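Side-chain contacts in uncharacterized protein (Pseudomonas aeruginosa PAO1, PDB 4R1D), which probably acts as a calcium-binding lipase effector of the H2 type VI secretion system, and is held in check by the inhibitor Tli4: residues R73-G77 and L78-D82; D82-F85 and A86-A90; G89-W92 and T93-R97. All coordinates share one frame; numbering follows the deposited sequence.

How the contacts relate
The three contacts follow one another along the chain and show how a proline-rich loop hands over to a helix. Contact 1 folds the loop 73-82, contact 2 starts helix 84-95 and contact 3 ends that helix. The centres of contacts 1 and 2 are about 7 Å apart, and the centre of contact 3 is about 10 Å from the centres of both. Asp82 is common to contacts 1 and 2, Gly89 and Ala90 to contacts 2 and 3. The loop also lies back against the helix, with Ala90 CB 3.6 Å from both Pro75 O and Asn76 CA, and Asn76 ND2 3.2 Å from Trp94 CG. All three are remote from the calcium site of Glu152, Asp156, Phe202 and Asp203, and all border the second protein chain.

Contact 1. Residues R73-G77 and L78-D82; sequences RPPNG and LWPMD
Pro80, whose ring meets that of Pro75 across the bend, has its carbonyl O taken by the backbone of Asp82: the N to O distance is 2.6 Å, and the bond, a weak one, closes an inverse gamma turn centred on Met81. No hydrogen bond joins 73-77 to 78-82, and the two halves of this loop meet through proline rings and backbone. A cis peptide bond precedes Pro75 and another precedes Pro80. The contact between the two rings is a loose apolar one, Pro75 CG lying 4.5 Å from Pro80 CD. Trp79 O lies 4.3 Å from Pro75 CB.

Gly77 lies at the bend, its carbonyl carbon 3.0 Å from Trp79 N. The side chain of Leu78 starts out away from the preceding residues, yet its CG stands beside its own backbone N (chi1 -57°), and this keeps CG 4.1 Å from Gly77 C. The side chain of Leu78 packs on Arg308 and on Phe198 of the second chain. Polar fastening comes from elsewhere in the protein: Asn76 ND2 donates to Val305 O, Gly77 shares backbone hydrogen bonds with Gln303, and Arg73 makes a salt bridge with Asp114.

The example illustrates a loop shaped by its covalent chemistry. Two proline rings and two cis peptide bonds restrict the backbone, while bonds to the region of Gln303 and Val305 probably fix its position, which is consistent with a bend that needs no polar bond across it.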
ATOM      1  N   ARG A  73       4.068  -3.246   7.557  1.00 16.95           N
ATOM      2  CA  ARG A  73       3.862  -4.580   8.095  1.00 17.49           C
ATOM      3  C   ARG A  73       2.746  -4.559   9.136  1.00 17.85           C
ATOM      4  O   ARG A  73       2.982  -4.518  10.353  1.00 18.45           O
ATOM      5  CB  ARG A  73       5.151  -5.162   8.653  1.00 22.32           C
ATOM      6  CG  ARG A  73       5.162  -6.683   8.599  1.00 24.82           C
ATOM      7  CD  ARG A  73       6.507  -7.246   8.995  1.00 23.34           C
ATOM      8  NE  ARG A  73       7.459  -7.349   7.890  1.00 18.54           N
ATOM      9  CZ  ARG A  73       8.528  -8.133   7.950  1.00 21.91           C
ATOM     10  NH1 ARG A  73       8.723  -8.864   9.040  1.00 23.69           N
ATOM     11  NH2 ARG A  73       9.379  -8.213   6.936  1.00 18.20           N
ATOM     12  N   PRO A  74       1.512  -4.580   8.633  1.00 16.00           N
ATOM     13  CA  PRO A  74       0.244  -4.494   9.359  1.00 17.76           C
ATOM     14  C   PRO A  74       0.059  -5.681  10.292  1.00 20.02           C
ATOM     15  O   PRO A  74       0.629  -6.743  10.053  1.00 18.38           O
ATOM     16  CB  PRO A  74      -0.793  -4.530   8.236  1.00 19.12           C
ATOM     17  CG  PRO A  74      -0.105  -5.255   7.108  1.00 16.75           C
ATOM     18  CD  PRO A  74       1.314  -4.766   7.187  1.00 14.73           C
ATOM     19  N   PRO A  75      -0.734  -5.507  11.355  1.00 17.80           N
ATOM     20  CA  PRO A  75      -1.505  -4.305  11.702  1.00 16.31           C
ATOM     21  C   PRO A  75      -0.645  -3.243  12.363  1.00 21.65           C
ATOM     22  O   PRO A  75       0.336  -3.573  13.037  1.00 19.06           O
ATOM     23  CB  PRO A  75      -2.507  -4.837  12.729  1.00 20.61           C
ATOM     24  CG  PRO A  75      -1.752  -5.921  13.421  1.00 26.62           C
ATOM     25  CD  PRO A  75      -0.939  -6.588  12.334  1.00 23.99           C
ATOM     26  N   ASN A  76      -1.026  -1.978  12.185  1.00 19.33           N
ATOM     27  CA  ASN A  76      -0.281  -0.863  12.768  1.00 16.44           C
ATOM     28  C   ASN A  76      -1.157   0.024  13.647  1.00 17.45           C
ATOM     29  O   ASN A  76      -0.741   1.117  14.038  1.00 20.00           O
ATOM     30  CB  ASN A  76       0.359  -0.012  11.661  1.00 15.74           C
ATOM     31  CG  ASN A  76      -0.674   0.719  10.815  1.00 16.76           C
ATOM     32  OD1 ASN A  76      -1.781   0.223  10.608  1.00 16.16           O
ATOM     33  ND2 ASN A  76      -0.319   1.898  10.327  1.00 15.04           N
ATOM     34  N   GLY A  77      -2.376  -0.434  13.935  1.00 19.08           N
ATOM     35  CA  GLY A  77      -3.324   0.353  14.709  1.00 23.75           C
ATOM     36  C   GLY A  77      -3.208   0.151  16.213  1.00 33.10           C
ATOM     37  O   GLY A  77      -2.327  -0.567  16.687  1.00 31.74           O
ATOM     38  N   LEU A  78      -4.095   0.789  16.970  1.00 37.16           N
ATOM     39  CA  LEU A  78      -4.122   0.615  18.422  1.00 43.07           C
ATOM     40  C   LEU A  78      -4.821  -0.693  18.755  1.00 42.65           C
ATOM     41  O   LEU A  78      -4.888  -1.104  19.913  1.00 43.85           O
ATOM     42  CB  LEU A  78      -4.836   1.785  19.102  1.00 39.79           C
ATOM     43  CG  LEU A  78      -4.250   3.163  18.796  1.00 48.63           C
ATOM     44  CD1 LEU A  78      -4.906   4.234  19.658  1.00 48.64           C
ATOM     45  CD2 LEU A  78      -2.738   3.155  19.001  1.00 47.75           C
ATOM     46  N   TRP A  79      -5.336  -1.343  17.718  1.00 40.57           N
ATOM     47  CA  TRP A  79      -6.040  -2.605  17.859  1.00 46.46           C
ATOM     48  C   TRP A  79      -5.498  -3.596  16.833  1.00 44.28           C
ATOM     49  O   TRP A  79      -5.171  -3.213  15.714  1.00 43.32           O
ATOM     50  CB  TRP A  79      -7.537  -2.383  17.636  1.00 45.10           C
ATOM     51  CG  TRP A  79      -8.396  -2.962  18.708  1.00 57.00           C
ATOM     52  CD1 TRP A  79      -9.196  -4.066  18.613  1.00 63.59           C
ATOM     53  CD2 TRP A  79      -8.542  -2.474  20.048  1.00 66.28           C
ATOM     54  NE1 TRP A  79      -9.831  -4.293  19.812  1.00 66.80           N
ATOM     55  CE2 TRP A  79      -9.447  -3.330  20.709  1.00 71.80           C
ATOM     56  CE3 TRP A  79      -7.996  -1.395  20.753  1.00 66.55           C
ATOM     57  CZ2 TRP A  79      -9.818  -3.142  22.042  1.00 75.67           C
ATOM     58  CZ3 TRP A  79      -8.363  -1.209  22.076  1.00 70.84           C
ATOM     59  CH2 TRP A  79      -9.267  -2.079  22.706  1.00 74.45           C
ATOM     60  N   PRO A  80      -5.359  -4.870  17.223  1.00 50.36           N
ATOM     61  CA  PRO A  80      -5.513  -5.328  18.603  1.00 50.55           C
ATOM     62  C   PRO A  80      -4.141  -5.437  19.265  1.00 47.51           C
ATOM     63  O   PRO A  80      -3.317  -6.248  18.837  1.00 56.25           O
ATOM     64  CB  PRO A  80      -6.116  -6.718  18.425  1.00 42.37           C
ATOM     65  CG  PRO A  80      -5.481  -7.221  17.157  1.00 52.13           C
ATOM     66  CD  PRO A  80      -5.205  -6.002  16.288  1.00 45.75           C
ATOM     67  N   MET A  81      -3.890  -4.614  20.275  1.00 51.75           N
ATOM     68  CA  MET A  81      -2.657  -4.717  21.041  1.00 45.60           C
ATOM     69  C   MET A  81      -2.671  -6.029  21.815  1.00 42.06           C
ATOM     70  O   MET A  81      -2.821  -6.030  23.034  1.00 48.97           O
ATOM     71  CB  MET A  81      -2.539  -3.543  22.016  1.00 49.33           C
ATOM     72  CG  MET A  81      -2.284  -2.206  21.357  1.00 49.09           C
ATOM     73  SD  MET A  81      -0.594  -2.065  20.749  1.00 52.45           S
ATOM     74  CE  MET A  81       0.312  -1.834  22.280  1.00 41.83           C
ATOM     75  N   ASP A  82      -2.522  -7.144  21.107  1.00 38.92           N
ATOM     76  CA  ASP A  82      -2.669  -8.457  21.727  1.00 47.03           C
ATOM     77  C   ASP A  82      -1.465  -9.357  21.479  1.00 43.46           C
ATOM     78  O   ASP A  82      -1.449 -10.515  21.895  1.00 47.07           O
ATOM     79  CB  ASP A  82      -3.946  -9.149  21.231  1.00 46.61           C
ATOM     80  CG  ASP A  82      -3.938  -9.392  19.727  1.00 53.39           C
ATOM     81  OD1 ASP A  82      -5.032  -9.554  19.144  1.00 59.23           O
ATOM     82  OD2 ASP A  82      -2.845  -9.424  19.121  1.00 50.62           O
TER

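Contact 2. Residues D82-F85 and A86-A90; sequences DDLF and ASIGA
Asp83 O and Leu84 O receive the backbone N-H groups of Ser87 and Ile88, and Phe85 O that of Gly89, which opens helix 84-95 with regular i to i+4 bonding. Asp83 is the N-cap. With CG turned opposite its backbone N (chi1 -177°), the carboxylate reaches back to the first turn, and OD2 accepts from Ala86 N at 2.9 Å. The N-H meets OD2 on the anti side, 25° out of the carboxylate plane, and the same oxygen lies 3.5 Å from Ala86 CB. A carboxylate here would be expected to interact well with the helix dipole.

Leu84 O is gripped twice: Ile88 N reaches it in the carbonyl plane at 3.1 Å, and Ser87 OG donates to it at 2.7 Å, tilted from that plane, which satisfies a buried hydroxyl within the helix itself. Beside this, Leu84 and Ile88 run side by side, CD2 to CD1 3.8 Å, and the same Leu84 CD2 sits over the centre of the Phe85 ring. Ile88 CD1 is also 4.1 Å from Phe85 CD1.

This first part of the helix follows the loop from strand 70-72, and Leu84, Phe85, Ser87 and Ile88 pack against the second chain, whereas helix 99-105 lies beyond its far end.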
ATOM      1  N   ASP A  82      -2.522  -7.144  21.107  1.00 38.92           N
ATOM      2  CA  ASP A  82      -2.669  -8.457  21.727  1.00 47.03           C
ATOM      3  C   ASP A  82      -1.465  -9.357  21.479  1.00 43.46           C
ATOM      4  O   ASP A  82      -1.449 -10.515  21.895  1.00 47.07           O
ATOM      5  CB  ASP A  82      -3.946  -9.149  21.231  1.00 46.61           C
ATOM      6  CG  ASP A  82      -3.938  -9.392  19.727  1.00 53.39           C
ATOM      7  OD1 ASP A  82      -5.032  -9.554  19.144  1.00 59.23           O
ATOM      8  OD2 ASP A  82      -2.845  -9.424  19.121  1.00 50.62           O
ATOM      9  N   ASP A  83      -0.461  -8.827  20.791  1.00 34.82           N
ATOM     10  CA  ASP A  83       0.722  -9.614  20.490  1.00 31.01           C
ATOM     11  C   ASP A  83       1.974  -8.752  20.522  1.00 31.20           C
ATOM     12  O   ASP A  83       2.075  -7.764  19.808  1.00 25.73           O
ATOM     13  CB  ASP A  83       0.591 -10.282  19.124  1.00 30.43           C
ATOM     14  CG  ASP A  83       1.766 -11.169  18.814  1.00 36.55           C
ATOM     15  OD1 ASP A  83       1.872 -12.247  19.444  1.00 36.42           O
ATOM     16  OD2 ASP A  83       2.591 -10.782  17.958  1.00 29.00           O
ATOM     17  N   LEU A  84       2.932  -9.137  21.354  1.00 26.46           N
ATOM     18  CA  LEU A  84       4.144  -8.339  21.524  1.00 24.82           C
ATOM     19  C   LEU A  84       4.886  -8.040  20.214  1.00 22.71           C
ATOM     20  O   LEU A  84       5.225  -6.890  19.934  1.00 23.17           O
ATOM     21  CB  LEU A  84       5.071  -9.025  22.528  1.00 29.73           C
ATOM     22  CG  LEU A  84       6.360  -8.299  22.881  1.00 24.28           C
ATOM     23  CD1 LEU A  84       6.768  -8.677  24.296  1.00 25.11           C
ATOM     24  CD2 LEU A  84       7.471  -8.600  21.871  1.00 24.43           C
ATOM     25  N   PHE A  85       5.152  -9.066  19.412  1.00 23.52           N
ATOM     26  CA  PHE A  85       5.930  -8.856  18.201  1.00 23.27           C
ATOM     27  C   PHE A  85       5.168  -8.077  17.146  1.00 25.57           C
ATOM     28  O   PHE A  85       5.765  -7.329  16.381  1.00 23.35           O
ATOM     29  CB  PHE A  85       6.464 -10.166  17.636  1.00 26.43           C
ATOM     30  CG  PHE A  85       7.784 -10.558  18.215  1.00 27.46           C
ATOM     31  CD1 PHE A  85       8.926  -9.833  17.901  1.00 29.07           C
ATOM     32  CD2 PHE A  85       7.889 -11.639  19.076  1.00 27.21           C
ATOM     33  CE1 PHE A  85      10.153 -10.183  18.431  1.00 30.85           C
ATOM     34  CE2 PHE A  85       9.114 -11.990  19.615  1.00 31.08           C
ATOM     35  CZ  PHE A  85      10.246 -11.262  19.292  1.00 27.72           C
ATOM     36  N   ALA A  86       3.850  -8.258  17.120  1.00 27.15           N
ATOM     37  CA  ALA A  86       2.979  -7.460  16.265  1.00 30.91           C
ATOM     38  C   ALA A  86       3.187  -5.980  16.556  1.00 24.87           C
ATOM     39  O   ALA A  86       3.284  -5.164  15.635  1.00 26.39           O
ATOM     40  CB  ALA A  86       1.516  -7.844  16.490  1.00 25.62           C
ATOM     41  N   SER A  87       3.264  -5.646  17.842  1.00 23.47           N
ATOM     42  CA  SER A  87       3.400  -4.256  18.274  1.00 21.30           C
ATOM     43  C   SER A  87       4.798  -3.702  17.947  1.00 22.84           C
ATOM     44  O   SER A  87       4.946  -2.528  17.614  1.00 19.50           O
ATOM     45  CB  SER A  87       3.051  -4.101  19.754  1.00 22.46           C
ATOM     46  OG  SER A  87       4.130  -4.492  20.590  1.00 28.06           O
ATOM     47  N   ILE A  88       5.819  -4.548  18.015  1.00 18.75           N
ATOM     48  CA  ILE A  88       7.144  -4.138  17.539  1.00 20.12           C
ATOM     49  C   ILE A  88       7.080  -3.823  16.046  1.00 23.88           C
ATOM     50  O   ILE A  88       7.625  -2.816  15.588  1.00 16.89           O
ATOM     51  CB  ILE A  88       8.228  -5.198  17.853  1.00 21.79           C
ATOM     52  CG1 ILE A  88       8.516  -5.207  19.354  1.00 22.55           C
ATOM     53  CG2 ILE A  88       9.515  -4.935  17.064  1.00 22.45           C
ATOM     54  CD1 ILE A  88       9.565  -6.208  19.766  1.00 22.28           C
ATOM     55  N   GLY A  89       6.380  -4.663  15.286  1.00 23.04           N
ATOM     56  CA  GLY A  89       6.242  -4.440  13.859  1.00 22.21           C
ATOM     57  C   GLY A  89       5.621  -3.090  13.556  1.00 17.00           C
ATOM     58  O   GLY A  89       6.051  -2.378  12.635  1.00 22.20           O
ATOM     59  N   ALA A  90       4.616  -2.726  14.338  1.00 21.67           N
ATOM     60  CA  ALA A  90       3.912  -1.467  14.127  1.00 19.54           C
ATOM     61  C   ALA A  90       4.771  -0.291  14.561  1.00 21.57           C
ATOM     62  O   ALA A  90       4.733   0.787  13.964  1.00 22.05           O
ATOM     63  CB  ALA A  90       2.588  -1.459  14.873  1.00 21.62           C
TER

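Contact 3. Residues G89-W92 and T93-R97; sequences GALW and TWAWR
Thr93 sets its OG1 between its backbone N and carbonyl carbon (chi1 58°), which turns the hydroxyl back onto Gly89 O, and Trp96 places its CG likewise (chi1 88°), which lays its indole beside that of Trp92. The motif is a pi-type turn that finishes helix 84-95. Its mark is a pair of i to i+5 bonds: Ala95 N donates to Ala90 O at 3.0 Å, nearly straight at the hydrogen (171°), and Trp96 N to Leu91 O at 3.2 Å. Ala90 O also takes Trp94 N, which stands above the carbonyl plane, so this oxygen serves two donors.

Gly89 O is likewise held twice, by Thr93 OG1 at 2.7 Å and by Thr93 N, which arrive from opposite faces of its plane. The two tryptophans point the same way with nearly parallel planes, but slid so far apart that the rings hardly overlap; the touch is Trp92 CZ3 on Trp96 CZ2, 4.0 Å. Leu91 CD1 rests against Ala95 CB at 3.9 Å.

Arg97, bent at its second torsion, sets one face of its guanidinium over Trp96 NE1, while NH1 forms a salt bridge with Glu179 of the second chain, and Arg194 of the same second chain donates to Trp96 O. Trp92 O lies in the plane of the Trp96 ring, at its edge, and accepts a weak hydrogen bond from Trp96 NE1 at 2.9 Å.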
ATOM      1  N   GLY A  89       6.380  -4.663  15.286  1.00 23.04           N
ATOM      2  CA  GLY A  89       6.242  -4.440  13.859  1.00 22.21           C
ATOM      3  C   GLY A  89       5.621  -3.090  13.556  1.00 17.00           C
ATOM      4  O   GLY A  89       6.051  -2.378  12.635  1.00 22.20           O
ATOM      5  N   ALA A  90       4.616  -2.726  14.338  1.00 21.67           N
ATOM      6  CA  ALA A  90       3.912  -1.467  14.127  1.00 19.54           C
ATOM      7  C   ALA A  90       4.771  -0.291  14.561  1.00 21.57           C
ATOM      8  O   ALA A  90       4.733   0.787  13.964  1.00 22.05           O
ATOM      9  CB  ALA A  90       2.588  -1.459  14.873  1.00 21.62           C
ATOM     10  N   LEU A  91       5.537  -0.488  15.620  1.00 19.11           N
ATOM     11  CA  LEU A  91       6.420   0.577  16.084  1.00 18.22           C
ATOM     12  C   LEU A  91       7.451   0.901  14.993  1.00 16.44           C
ATOM     13  O   LEU A  91       7.641   2.063  14.609  1.00 17.91           O
ATOM     14  CB  LEU A  91       7.096   0.160  17.392  1.00 16.59           C
ATOM     15  CG  LEU A  91       8.206   1.081  17.897  1.00 16.79           C
ATOM     16  CD1 LEU A  91       7.651   2.477  18.181  1.00 18.51           C
ATOM     17  CD2 LEU A  91       8.841   0.479  19.148  1.00 18.36           C
ATOM     18  N   TRP A  92       8.100  -0.139  14.484  1.00 16.08           N
ATOM     19  CA  TRP A  92       9.193   0.002  13.528  1.00 15.32           C
ATOM     20  C   TRP A  92       8.753   0.515  12.162  1.00 19.55           C
ATOM     21  O   TRP A  92       9.470   1.279  11.516  1.00 17.92           O
ATOM     22  CB  TRP A  92       9.865  -1.349  13.340  1.00 17.87           C
ATOM     23  CG  TRP A  92      10.942  -1.377  12.308  1.00 16.29           C
ATOM     24  CD1 TRP A  92      10.916  -2.054  11.130  1.00 20.29           C
ATOM     25  CD2 TRP A  92      12.214  -0.713  12.362  1.00 19.06           C
ATOM     26  NE1 TRP A  92      12.092  -1.864  10.445  1.00 20.20           N
ATOM     27  CE2 TRP A  92      12.905  -1.041  11.177  1.00 16.74           C
ATOM     28  CE3 TRP A  92      12.831   0.129  13.292  1.00 15.87           C
ATOM     29  CZ2 TRP A  92      14.186  -0.567  10.897  1.00 17.05           C
ATOM     30  CZ3 TRP A  92      14.104   0.607  13.011  1.00 16.76           C
ATOM     31  CH2 TRP A  92      14.768   0.255  11.825  1.00 18.50           C
ATOM     32  N   THR A  93       7.591   0.058  11.701  1.00 18.06           N
ATOM     33  CA  THR A  93       7.136   0.447  10.372  1.00 23.01           C
ATOM     34  C   THR A  93       6.347   1.753  10.373  1.00 20.67           C
ATOM     35  O   THR A  93       6.269   2.425   9.348  1.00 33.22           O
ATOM     36  CB  THR A  93       6.248  -0.636   9.721  1.00 16.55           C
ATOM     37  OG1 THR A  93       5.124  -0.903  10.566  1.00 17.83           O
ATOM     38  CG2 THR A  93       7.050  -1.907   9.485  1.00 21.75           C
ATOM     39  N   TRP A  94       5.767   2.124  11.506  1.00 17.98           N
ATOM     40  CA  TRP A  94       4.782   3.201  11.473  1.00 20.61           C
ATOM     41  C   TRP A  94       4.892   4.235  12.595  1.00 20.01           C
ATOM     42  O   TRP A  94       5.049   5.434  12.339  1.00 20.27           O
ATOM     43  CB  TRP A  94       3.373   2.589  11.438  1.00 19.63           C
ATOM     44  CG  TRP A  94       2.274   3.581  11.307  1.00 19.09           C
ATOM     45  CD1 TRP A  94       1.415   3.978  12.280  1.00 18.74           C
ATOM     46  CD2 TRP A  94       1.900   4.301  10.121  1.00 14.57           C
ATOM     47  NE1 TRP A  94       0.531   4.912  11.787  1.00 21.84           N
ATOM     48  CE2 TRP A  94       0.797   5.114  10.459  1.00 20.69           C
ATOM     49  CE3 TRP A  94       2.377   4.323   8.809  1.00 21.60           C
ATOM     50  CZ2 TRP A  94       0.176   5.951   9.537  1.00 16.54           C
ATOM     51  CZ3 TRP A  94       1.754   5.157   7.892  1.00 17.49           C
ATOM     52  CH2 TRP A  94       0.667   5.960   8.268  1.00 17.53           C
ATOM     53  N   ALA A  95       4.792   3.769  13.831  1.00 18.71           N
ATOM     54  CA  ALA A  95       4.717   4.657  14.977  1.00 17.65           C
ATOM     55  C   ALA A  95       5.886   5.638  15.067  1.00 17.08           C
ATOM     56  O   ALA A  95       5.677   6.801  15.416  1.00 19.83           O
ATOM     57  CB  ALA A  95       4.582   3.854  16.267  1.00 22.35           C
ATOM     58  N   TRP A  96       7.103   5.192  14.754  1.00 15.58           N
ATOM     59  CA  TRP A  96       8.265   6.084  14.888  1.00 16.99           C
ATOM     60  C   TRP A  96       8.550   6.912  13.644  1.00 18.76           C
ATOM     61  O   TRP A  96       9.455   7.756  13.653  1.00 17.72           O
ATOM     62  CB  TRP A  96       9.534   5.313  15.304  1.00 17.82           C
ATOM     63  CG  TRP A  96      10.374   4.733  14.179  1.00 18.42           C
ATOM     64  CD1 TRP A  96      10.049   3.685  13.363  1.00 19.68           C
ATOM     65  CD2 TRP A  96      11.710   5.127  13.802  1.00 16.11           C
ATOM     66  NE1 TRP A  96      11.080   3.423  12.491  1.00 17.87           N
ATOM     67  CE2 TRP A  96      12.112   4.287  12.746  1.00 17.04           C
ATOM     68  CE3 TRP A  96      12.599   6.108  14.256  1.00 15.61           C
ATOM     69  CZ2 TRP A  96      13.365   4.401  12.127  1.00 17.21           C
ATOM     70  CZ3 TRP A  96      13.850   6.221  13.638  1.00 14.94           C
ATOM     71  CH2 TRP A  96      14.214   5.375  12.583  1.00 18.07           C
ATOM     72  N   ARG A  97       7.781   6.667  12.584  1.00 16.02           N
ATOM     73  CA  ARG A  97       7.930   7.418  11.337  1.00 16.45           C
ATOM     74  C   ARG A  97       7.160   8.727  11.420  1.00 17.98           C
ATOM     75  O   ARG A  97       5.937   8.707  11.583  1.00 18.04           O
ATOM     76  CB  ARG A  97       7.364   6.614  10.165  1.00 18.29           C
ATOM     77  CG  ARG A  97       7.902   5.186  10.042  1.00 26.11           C
ATOM     78  CD  ARG A  97       9.317   5.178   9.520  1.00 22.12           C
ATOM     79  NE  ARG A  97       9.760   3.832   9.155  1.00 22.18           N
ATOM     80  CZ  ARG A  97      11.027   3.517   8.891  1.00 19.11           C
ATOM     81  NH1 ARG A  97      11.968   4.458   8.943  1.00 16.49           N
ATOM     82  NH2 ARG A  97      11.349   2.269   8.552  1.00 21.45           N
TER